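Local structure of 3-oxo-tetronate kinase (Salmonella typhimurium, 3DQQ) at residues L69-L72 against K73-C77; S257-S261 against Q262-Q266; F412-A415 against Q416-Q420. The protein probably phosphorylates 3-oxo-tetronate (3-dehydroerythronate) at its 4-position with ATP, as a member of the four-carbon acid sugar kinase family. All blocks are in the same frame, centred on the assembly; numbering follows the deposited sequence.

Contact 1: L69-L72 against K73-C77; sequences LVWL and KKQGC
Trp71 and Gln75 meet at the C-terminal end of helix 58-74, in the sugar-binding N-terminal domain, and the residues after them end that helix. The contact is local, between side chains and backbone groups three to five residues apart. Gln75 folds back over the indole. Gln75 CG sits over one face of the Trp71 six-membered ring, 3.5 Å from the centroid and only 7° off the normal, a CH-pi contact. A bend at chi2 (-43°) carries the amide across to the five-membered ring, where NE2 lies over the same face. The amide and ring planes are 28° apart. Gln75 NE2 also gives a weak hydrogen bond to Trp71 O at 3.3 Å. Gln75 N donates to Trp71 O at 3.1 Å, so one residue reaches this carbonyl with both backbone and side chain. The indole NE1 is engaged by Gly38 O, and Val47 and Ile49 of strand 46-50 pack on the ring.

On the exposed side, Lys74 doubles back so that Lys74 NZ comes to 3.4 Å from Val70 CG1. Lys73 runs past Leu69, and its NZ is bound by Ala106 O, at the end of helix 96-106. Leu69 packs on Leu103 of that helix.

The chain then turns off. Cys77 N bonds to Leu72 O at 3.1 Å. Gly76 N bonds to Lys73 O at 3.0 Å. Gly76 has positive phi, a conformation that suits glycine. Leu72 CB also touches Cys77 CB at 3.8 Å, an apolar contact across the helix end. Positive phi at Gly76, with these bonds back into the last turn, makes this a Schellman motif at the C-terminal end of the helix.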
ATOM      1  N   LEU A  69      19.092  12.824 -27.398  1.00 30.57           N
ATOM      2  CA  LEU A  69      19.182  12.688 -28.855  1.00 30.29           C
ATOM      3  C   LEU A  69      20.468  13.303 -29.395  1.00 30.76           C
ATOM      4  O   LEU A  69      21.088  12.723 -30.288  1.00 31.87           O
ATOM      5  CB  LEU A  69      17.974  13.311 -29.520  1.00 30.14           C
ATOM      6  CG  LEU A  69      17.941  13.240 -31.035  1.00 31.25           C
ATOM      7  CD1 LEU A  69      17.790  11.814 -31.506  1.00 34.93           C
ATOM      8  CD2 LEU A  69      16.793  14.098 -31.603  1.00 31.03           C
ATOM      9  N   VAL A  70      20.901  14.451 -28.845  1.00 30.60           N
ATOM     10  CA  VAL A  70      22.143  15.081 -29.277  1.00 28.91           C
ATOM     11  C   VAL A  70      23.274  14.127 -29.052  1.00 29.96           C
ATOM     12  O   VAL A  70      24.142  13.983 -29.889  1.00 30.93           O
ATOM     13  CB  VAL A  70      22.464  16.420 -28.565  1.00 28.74           C
ATOM     14  CG1 VAL A  70      23.994  16.792 -28.751  1.00 23.89           C
ATOM     15  CG2 VAL A  70      21.572  17.571 -29.095  1.00 22.71           C
ATOM     16  N   TRP A  71      23.259  13.437 -27.940  1.00 30.59           N
ATOM     17  CA  TRP A  71      24.302  12.473 -27.711  1.00 32.03           C
ATOM     18  C   TRP A  71      24.250  11.276 -28.668  1.00 32.39           C
ATOM     19  O   TRP A  71      25.263  10.883 -29.206  1.00 32.28           O
ATOM     20  CB  TRP A  71      24.231  11.986 -26.288  1.00 32.64           C
ATOM     21  CG  TRP A  71      25.336  11.066 -25.903  1.00 33.55           C
ATOM     22  CD1 TRP A  71      26.529  11.405 -25.397  1.00 32.91           C
ATOM     23  CD2 TRP A  71      25.317   9.641 -25.984  1.00 34.69           C
ATOM     24  NE1 TRP A  71      27.275  10.278 -25.137  1.00 34.57           N
ATOM     25  CE2 TRP A  71      26.548   9.180 -25.514  1.00 35.40           C
ATOM     26  CE3 TRP A  71      24.385   8.714 -26.438  1.00 34.18           C
ATOM     27  CZ2 TRP A  71      26.864   7.837 -25.461  1.00 34.64           C
ATOM     28  CZ3 TRP A  71      24.701   7.368 -26.379  1.00 33.29           C
ATOM     29  CH2 TRP A  71      25.917   6.947 -25.896  1.00 33.77           C
ATOM     30  N   LEU A  72      23.082  10.683 -28.847  1.00 32.87           N
ATOM     31  CA  LEU A  72      22.939   9.547 -29.736  1.00 33.68           C
ATOM     32  C   LEU A  72      23.394   9.921 -31.141  1.00 34.68           C
ATOM     33  O   LEU A  72      24.067   9.148 -31.803  1.00 34.09           O
ATOM     34  CB  LEU A  72      21.490   9.083 -29.791  1.00 33.03           C
ATOM     35  CG  LEU A  72      20.943   8.346 -28.577  1.00 32.25           C
ATOM     36  CD1 LEU A  72      19.405   8.106 -28.706  1.00 29.69           C
ATOM     37  CD2 LEU A  72      21.740   7.065 -28.410  1.00 28.81           C
ATOM     38  N   LYS A  73      23.024  11.107 -31.603  1.00 36.17           N
ATOM     39  CA  LYS A  73      23.438  11.541 -32.933  1.00 37.98           C
ATOM     40  C   LYS A  73      24.952  11.687 -33.022  1.00 37.61           C
ATOM     41  O   LYS A  73      25.557  11.348 -33.982  1.00 37.00           O
ATOM     42  CB  LYS A  73      22.811  12.874 -33.287  1.00 38.38           C
ATOM     43  CG  LYS A  73      21.485  12.781 -33.956  1.00 41.29           C
ATOM     44  CD  LYS A  73      20.982  14.274 -34.210  1.00 43.12           C
ATOM     45  CE  LYS A  73      19.910  14.429 -35.408  1.00 44.99           C
ATOM     46  NZ  LYS A  73      18.797  15.369 -35.010  1.00 44.73           N
ATOM     47  N   LYS A  74      25.556  12.199 -31.983  1.00 39.14           N
ATOM     48  CA  LYS A  74      27.002  12.275 -31.915  1.00 39.39           C
ATOM     49  C   LYS A  74      27.665  10.907 -32.017  1.00 38.18           C
ATOM     50  O   LYS A  74      28.709  10.802 -32.540  1.00 37.61           O
ATOM     51  CB  LYS A  74      27.366  12.941 -30.604  1.00 39.65           C
ATOM     52  CG  LYS A  74      28.801  13.337 -30.416  1.00 42.32           C
ATOM     53  CD  LYS A  74      28.921  14.363 -29.223  1.00 44.65           C
ATOM     54  CE  LYS A  74      28.111  15.727 -29.597  1.00 50.83           C
ATOM     55  NZ  LYS A  74      27.372  16.473 -28.459  1.00 51.31           N
ATOM     56  N   GLN A  75      27.060   9.857 -31.502  1.00 38.15           N
ATOM     57  CA  GLN A  75      27.648   8.541 -31.619  1.00 38.11           C
ATOM     58  C   GLN A  75      27.302   7.869 -32.938  1.00 38.03           C
ATOM     59  O   GLN A  75      27.721   6.735 -33.151  1.00 39.07           O
ATOM     60  CB  GLN A  75      27.160   7.608 -30.497  1.00 38.21           C
ATOM     61  CG  GLN A  75      27.235   8.149 -29.106  1.00 39.31           C
ATOM     62  CD  GLN A  75      28.509   8.848 -28.870  1.00 40.50           C
ATOM     63  OE1 GLN A  75      29.556   8.300 -29.089  1.00 40.22           O
ATOM     64  NE2 GLN A  75      28.431  10.091 -28.469  1.00 45.59           N
ATOM     65  N   GLY A  76      26.506   8.505 -33.797  1.00 37.37           N
ATOM     66  CA  GLY A  76      26.165   7.915 -35.087  1.00 36.98           C
ATOM     67  C   GLY A  76      24.967   6.991 -35.098  1.00 36.70           C
ATOM     68  O   GLY A  76      24.767   6.178 -35.997  1.00 37.13           O
ATOM     69  N   CYS A  77      24.142   7.127 -34.106  1.00 37.00           N
ATOM     70  CA  CYS A  77      22.890   6.401 -34.061  1.00 36.68           C
ATOM     71  C   CYS A  77      22.091   6.305 -35.373  1.00 36.35           C
ATOM     72  O   CYS A  77      21.745   7.299 -36.007  1.00 36.47           O
ATOM     73  CB  CYS A  77      22.021   7.069 -33.016  1.00 36.69           C
ATOM     74  SG  CYS A  77      20.587   6.148 -32.648  1.00 39.87           S
TER

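Contact 2: S257-S261 against Q262-Q266; sequences SGSCS and QMTNQ
Thr264 faces Ser257, Ser259 and Ser261 from the first turn of helix 262-271. Thr264 CB is 3.2 Å from Ser261 OG and also lies near Ser259 OG. From there the side chain forks. The methyl, anti to the backbone N, is one branch: Thr264 CG2 lies 3.4 Å from Ser257 OG, at the end of strand 253-257. It also packs on Ser259 CB. OG1 takes the other branch and ends between two serine hydroxyls. Thr264 OG1 shares a hydrogen bond of 2.6 Å with Ser259 OG, in which either oxygen could be the donor. Lys402 NZ, from strand 398-402, also bonds to Thr264 OG1.

The backbone of Thr264 completes the grip. Thr264 N donates to Ser261 OG at 3.0 Å, the N-cap bond, and Ser261 OG is further tied to Gly404 O. Asn265 N bonds to Ser261 O at 2.9 Å and closes the first turn. Before the cap, Ser261 N donates to Ser259 OG, forming an ST turn. Ser259 and Gly404 are ATP-binding residues by similarity. The arrangement is therefore a serine N-cap preceded by an ST turn, at the probable nucleotide site of the C-terminal domain.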
ATOM      1  N   SER A 257      17.568  -6.305   0.531  1.00 39.26           N
ATOM      2  CA  SER A 257      16.133  -6.168   0.321  1.00 39.88           C
ATOM      3  C   SER A 257      15.539  -4.956   1.044  1.00 40.76           C
ATOM      4  O   SER A 257      15.587  -4.893   2.272  1.00 39.60           O
ATOM      5  CB  SER A 257      15.447  -7.437   0.796  1.00 39.61           C
ATOM      6  OG  SER A 257      14.148  -7.472   0.297  1.00 39.63           O
ATOM      7  N   GLY A 258      14.984  -4.016   0.263  1.00 42.17           N
ATOM      8  CA  GLY A 258      14.298  -2.809   0.775  1.00 43.29           C
ATOM      9  C   GLY A 258      12.792  -2.722   0.506  1.00 44.64           C
ATOM     10  O   GLY A 258      12.100  -2.011   1.198  1.00 45.54           O
ATOM     11  N   SER A 259      12.287  -3.455  -0.481  1.00 46.00           N
ATOM     12  CA  SER A 259      10.878  -3.491  -0.839  1.00 46.81           C
ATOM     13  C   SER A 259       9.945  -4.008   0.266  1.00 48.32           C
ATOM     14  O   SER A 259      10.260  -4.923   1.052  1.00 47.87           O
ATOM     15  CB  SER A 259      10.694  -4.337  -2.122  1.00 47.09           C
ATOM     16  OG  SER A 259       9.333  -4.559  -2.547  1.00 46.01           O
ATOM     17  N   CYS A 260       8.761  -3.401   0.255  1.00 50.06           N
ATOM     18  CA  CYS A 260       7.697  -3.668   1.200  1.00 51.46           C
ATOM     19  C   CYS A 260       6.624  -4.580   0.670  1.00 51.81           C
ATOM     20  O   CYS A 260       5.677  -4.815   1.379  1.00 53.63           O
ATOM     21  CB  CYS A 260       7.007  -2.328   1.649  1.00 53.20           C
ATOM     22  SG  CYS A 260       6.581  -0.958   0.351  1.00 56.78           S
ATOM     23  N   SER A 261       6.789  -5.098  -0.534  1.00 51.19           N
ATOM     24  CA  SER A 261       5.733  -5.691  -1.310  1.00 51.11           C
ATOM     25  C   SER A 261       5.370  -7.131  -0.951  1.00 51.67           C
ATOM     26  O   SER A 261       6.128  -7.816  -0.288  1.00 52.23           O
ATOM     27  CB  SER A 261       6.154  -5.640  -2.782  1.00 50.89           C
ATOM     28  OG  SER A 261       7.149  -6.601  -3.088  1.00 49.59           O
ATOM     29  N   GLN A 262       4.217  -7.601  -1.433  1.00 52.18           N
ATOM     30  CA  GLN A 262       3.778  -8.973  -1.198  1.00 52.78           C
ATOM     31  C   GLN A 262       4.785  -9.968  -1.702  1.00 50.72           C
ATOM     32  O   GLN A 262       5.113 -10.934  -1.015  1.00 50.57           O
ATOM     33  CB  GLN A 262       2.377  -9.243  -1.800  1.00 53.58           C
ATOM     34  CG  GLN A 262       1.249  -8.946  -0.700  1.00 57.97           C
ATOM     35  CD  GLN A 262      -0.276  -9.148  -1.132  1.00 59.31           C
ATOM     36  OE1 GLN A 262      -0.637  -9.066  -2.339  1.00 67.90           O
ATOM     37  NE2 GLN A 262      -1.162  -9.406  -0.118  1.00 60.73           N
ATOM     38  N   MET A 263       5.299  -9.739  -2.902  1.00 48.88           N
ATOM     39  CA  MET A 263       6.188 -10.722  -3.482  1.00 47.05           C
ATOM     40  C   MET A 263       7.558 -10.622  -2.846  1.00 46.03           C
ATOM     41  O   MET A 263       8.185 -11.640  -2.586  1.00 45.43           O
ATOM     42  CB  MET A 263       6.269 -10.590  -4.994  1.00 46.98           C
ATOM     43  CG  MET A 263       7.151 -11.669  -5.620  1.00 48.51           C
ATOM     44  SD  MET A 263       6.497 -13.363  -5.519  1.00 49.42           S
ATOM     45  CE  MET A 263       7.793 -14.182  -4.688  1.00 48.62           C
ATOM     46  N   THR A 264       8.033  -9.417  -2.571  1.00 44.61           N
ATOM     47  CA  THR A 264       9.313  -9.316  -1.892  1.00 44.68           C
ATOM     48  C   THR A 264       9.209 -10.041  -0.544  1.00 44.53           C
ATOM     49  O   THR A 264      10.133 -10.751  -0.130  1.00 43.81           O
ATOM     50  CB  THR A 264       9.771  -7.870  -1.679  1.00 44.06           C
ATOM     51  OG1 THR A 264       9.589  -7.123  -2.872  1.00 43.97           O
ATOM     52  CG2 THR A 264      11.202  -7.825  -1.310  1.00 43.22           C
ATOM     53  N   ASN A 265       8.082  -9.874   0.138  1.00 44.83           N
ATOM     54  CA  ASN A 265       7.885 -10.549   1.407  1.00 45.30           C
ATOM     55  C   ASN A 265       8.006 -12.035   1.265  1.00 44.75           C
ATOM     56  O   ASN A 265       8.609 -12.674   2.109  1.00 44.67           O
ATOM     57  CB  ASN A 265       6.527 -10.230   1.985  1.00 46.31           C
ATOM     58  CG  ASN A 265       6.513  -8.930   2.776  1.00 51.18           C
ATOM     59  OD1 ASN A 265       7.224  -7.944   2.450  1.00 59.24           O
ATOM     60  ND2 ASN A 265       5.699  -8.910   3.838  1.00 55.26           N
ATOM     61  N   GLN A 266       7.438 -12.591   0.203  1.00 44.37           N
ATOM     62  CA  GLN A 266       7.536 -14.023  -0.021  1.00 44.83           C
ATOM     63  C   GLN A 266       8.961 -14.452  -0.280  1.00 44.18           C
ATOM     64  O   GLN A 266       9.418 -15.466   0.249  1.00 44.72           O
ATOM     65  CB  GLN A 266       6.687 -14.448  -1.198  1.00 44.88           C
ATOM     66  CG  GLN A 266       5.215 -14.543  -0.890  1.00 47.20           C
ATOM     67  CD  GLN A 266       4.411 -14.869  -2.139  1.00 48.77           C
ATOM     68  OE1 GLN A 266       3.626 -14.036  -2.632  1.00 54.69           O
ATOM     69  NE2 GLN A 266       4.639 -16.065  -2.693  1.00 52.51           N
TER

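Contact 3: F412-A415 against Q416-Q420; sequences FIRA and QREFQ
Ile413 O accepts two backbone hydrogen bonds in the C-terminal helix 411-417. Arg417 N approaches Ile413 O nearly head-on, at 2.9 Å. Gln416 N is also 2.9 Å from Ile413 O, but comes from above the carbonyl plane. The Ile413 and Arg417 side chains lie side by side and point the same way, with Ile413 CG2 against Arg417 CG at 3.4 Å. The guanidinium of Arg417 continues to a salt bridge with Glu308.

One residue further on, Glu418 N bonds to Arg414 O at 3.0 Å. The side chains of this pair also meet. Arg414 NH1 and Glu418 OE1 form a salt bridge at 2.7 Å, although its N-H...O angle of 128° makes the hydrogen bond weak. The carboxylate comes to the guanidinium edge, with the two planes 32° apart. A bend at chi3 (-45°) turns the arginine head, while its CG and CD run beside Glu418 OE2. Asp408 binds NE and Ile383 O binds NH2, so the guanidinium is held by several groups.

Phe419 brings its ring edge to Arg414 O, Phe419 CD2 lying 3.6 Å from Arg414 O. Trp389 meets the same ring edge-to-face. Phe412 and Ile413 pack on helix 262-271. This is the end of a short C-terminal helix, with an i to i+4 salt bridge from Arg414 in the helix to Glu418 just beyond it, packed within the nucleotide-binding part of the fold.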
ATOM      1  N   PHE A 412      15.807 -14.960  -5.271  1.00 44.71           N
ATOM      2  CA  PHE A 412      17.117 -14.725  -4.686  1.00 44.50           C
ATOM      3  C   PHE A 412      18.009 -15.957  -4.767  1.00 44.70           C
ATOM      4  O   PHE A 412      19.253 -15.826  -4.768  1.00 44.06           O
ATOM      5  CB  PHE A 412      17.015 -14.317  -3.212  1.00 44.29           C
ATOM      6  CG  PHE A 412      16.305 -13.030  -2.960  1.00 43.00           C
ATOM      7  CD1 PHE A 412      16.486 -11.941  -3.763  1.00 42.48           C
ATOM      8  CD2 PHE A 412      15.496 -12.896  -1.870  1.00 43.67           C
ATOM      9  CE1 PHE A 412      15.833 -10.753  -3.510  1.00 43.18           C
ATOM     10  CE2 PHE A 412      14.837 -11.678  -1.607  1.00 43.62           C
ATOM     11  CZ  PHE A 412      15.017 -10.620  -2.429  1.00 42.87           C
ATOM     12  N   ILE A 413      17.400 -17.147  -4.788  1.00 44.86           N
ATOM     13  CA  ILE A 413      18.184 -18.354  -5.046  1.00 45.76           C
ATOM     14  C   ILE A 413      18.518 -18.460  -6.536  1.00 46.19           C
ATOM     15  O   ILE A 413      19.673 -18.670  -6.891  1.00 46.26           O
ATOM     16  CB  ILE A 413      17.493 -19.648  -4.593  1.00 45.61           C
ATOM     17  CG1 ILE A 413      17.402 -19.701  -3.086  1.00 46.52           C
ATOM     18  CG2 ILE A 413      18.302 -20.834  -4.989  1.00 44.62           C
ATOM     19  CD1 ILE A 413      17.031 -21.049  -2.568  1.00 46.53           C
ATOM     20  N   ARG A 414      17.526 -18.293  -7.408  1.00 46.45           N
ATOM     21  CA  ARG A 414      17.763 -18.535  -8.828  1.00 47.24           C
ATOM     22  C   ARG A 414      18.825 -17.611  -9.335  1.00 46.40           C
ATOM     23  O   ARG A 414      19.721 -18.057 -10.037  1.00 46.15           O
ATOM     24  CB  ARG A 414      16.482 -18.427  -9.654  1.00 47.41           C
ATOM     25  CG  ARG A 414      15.456 -19.508  -9.188  1.00 50.84           C
ATOM     26  CD  ARG A 414      14.282 -19.775 -10.153  1.00 52.03           C
ATOM     27  NE  ARG A 414      13.714 -18.518 -10.646  1.00 55.79           N
ATOM     28  CZ  ARG A 414      14.050 -17.927 -11.795  1.00 57.24           C
ATOM     29  NH1 ARG A 414      14.955 -18.459 -12.622  1.00 57.22           N
ATOM     30  NH2 ARG A 414      13.456 -16.785 -12.115  1.00 59.00           N
ATOM     31  N   ALA A 415      18.753 -16.346  -8.918  1.00 45.73           N
ATOM     32  CA  ALA A 415      19.752 -15.343  -9.256  1.00 45.51           C
ATOM     33  C   ALA A 415      21.178 -15.866  -9.114  1.00 45.20           C
ATOM     34  O   ALA A 415      22.071 -15.457  -9.831  1.00 44.71           O
ATOM     35  CB  ALA A 415      19.563 -14.139  -8.367  1.00 45.18           C
ATOM     36  N   GLN A 416      21.380 -16.775  -8.169  1.00 45.28           N
ATOM     37  CA  GLN A 416      22.690 -17.290  -7.857  1.00 45.41           C
ATOM     38  C   GLN A 416      22.936 -18.646  -8.485  1.00 45.84           C
ATOM     39  O   GLN A 416      23.982 -18.888  -9.047  1.00 45.30           O
ATOM     40  CB  GLN A 416      22.824 -17.413  -6.342  1.00 44.98           C
ATOM     41  CG  GLN A 416      23.112 -16.114  -5.627  1.00 44.20           C
ATOM     42  CD  GLN A 416      23.065 -16.241  -4.112  1.00 44.11           C
ATOM     43  OE1 GLN A 416      22.001 -16.216  -3.503  1.00 44.60           O
ATOM     44  NE2 GLN A 416      24.218 -16.356  -3.504  1.00 41.42           N
ATOM     45  N   ARG A 417      21.962 -19.534  -8.354  1.00 46.96           N
ATOM     46  CA  ARG A 417      22.132 -20.949  -8.685  1.00 47.77           C
ATOM     47  C   ARG A 417      22.105 -21.213 -10.175  1.00 48.25           C
ATOM     48  O   ARG A 417      22.785 -22.106 -10.670  1.00 47.80           O
ATOM     49  CB  ARG A 417      21.016 -21.776  -8.047  1.00 48.63           C
ATOM     50  CG  ARG A 417      21.147 -21.955  -6.557  1.00 49.63           C
ATOM     51  CD  ARG A 417      21.935 -23.189  -6.179  1.00 51.63           C
ATOM     52  NE  ARG A 417      21.964 -23.379  -4.725  1.00 52.51           N
ATOM     53  CZ  ARG A 417      20.914 -23.769  -3.988  1.00 53.44           C
ATOM     54  NH1 ARG A 417      19.705 -24.009  -4.523  1.00 53.01           N
ATOM     55  NH2 ARG A 417      21.073 -23.909  -2.685  1.00 53.48           N
ATOM     56  N   GLU A 418      21.295 -20.450 -10.895  1.00 48.92           N
ATOM     57  CA  GLU A 418      21.262 -20.569 -12.343  1.00 49.45           C
ATOM     58  C   GLU A 418      22.293 -19.703 -13.049  1.00 48.87           C
ATOM     59  O   GLU A 418      22.215 -19.545 -14.246  1.00 49.27           O
ATOM     60  CB  GLU A 418      19.857 -20.287 -12.853  1.00 49.23           C
ATOM     61  CG  GLU A 418      18.918 -21.403 -12.436  1.00 51.43           C
ATOM     62  CD  GLU A 418      17.448 -20.975 -12.371  1.00 53.63           C
ATOM     63  OE1 GLU A 418      16.990 -20.172 -13.255  1.00 60.04           O
ATOM     64  OE2 GLU A 418      16.744 -21.459 -11.440  1.00 58.71           O
ATOM     65  N   PHE A 419      23.265 -19.154 -12.331  1.00 48.60           N
ATOM     66  CA  PHE A 419      24.283 -18.356 -12.970  1.00 48.85           C
ATOM     67  C   PHE A 419      25.570 -18.501 -12.228  1.00 50.24           C
ATOM     68  O   PHE A 419      25.810 -17.827 -11.275  1.00 50.46           O
ATOM     69  CB  PHE A 419      23.858 -16.903 -13.004  1.00 47.73           C
ATOM     70  CG  PHE A 419      22.576 -16.689 -13.705  1.00 46.40           C
ATOM     71  CD1 PHE A 419      22.550 -16.428 -15.060  1.00 44.89           C
ATOM     72  CD2 PHE A 419      21.378 -16.808 -13.026  1.00 45.19           C
ATOM     73  CE1 PHE A 419      21.350 -16.253 -15.727  1.00 43.80           C
ATOM     74  CE2 PHE A 419      20.175 -16.643 -13.690  1.00 45.23           C
ATOM     75  CZ  PHE A 419      20.169 -16.360 -15.049  1.00 44.62           C
ATOM     76  N   GLN A 420      26.436 -19.365 -12.687  1.00 52.39           N
ATOM     77  CA  GLN A 420      27.536 -19.732 -11.869  1.00 54.17           C
ATOM     78  C   GLN A 420      28.793 -18.900 -12.095  1.00 55.49           C
ATOM     79  O   GLN A 420      29.103 -18.026 -11.296  1.00 55.46           O
ATOM     80  CB  GLN A 420      27.808 -21.214 -12.066  1.00 54.69           C
ATOM     81  CG  GLN A 420      26.605 -22.106 -11.731  1.00 56.04           C
ATOM     82  CD  GLN A 420      26.476 -22.401 -10.241  1.00 57.69           C
ATOM     83  OE1 GLN A 420      27.466 -22.682  -9.547  1.00 59.95           O
ATOM     84  NE2 GLN A 420      25.252 -22.353  -9.747  1.00 57.22           N
TER

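How the contacts relate
Along the chain the three contacts follow in series, and none nests in or crosses another. Contact 1 comes first and turns the chain out of helix 58-74 in the N-terminal sugar-binding domain, toward strand 79-83. Contact 2 closes the loop from strand 253-257 into helix 262-271. Contact 3 ends helix 411-417, just before the C terminus. Contacts 1 and 2 lie on opposite sides of the chain's centre, with centres about 39 Å apart. Contacts 2 and 3 have centres about 18 Å apart and touch lightly, Ser257 OG lying 4.3 Å from Phe412 CZ. These two contacts are also joined through helix 262-271, which begins in contact 2.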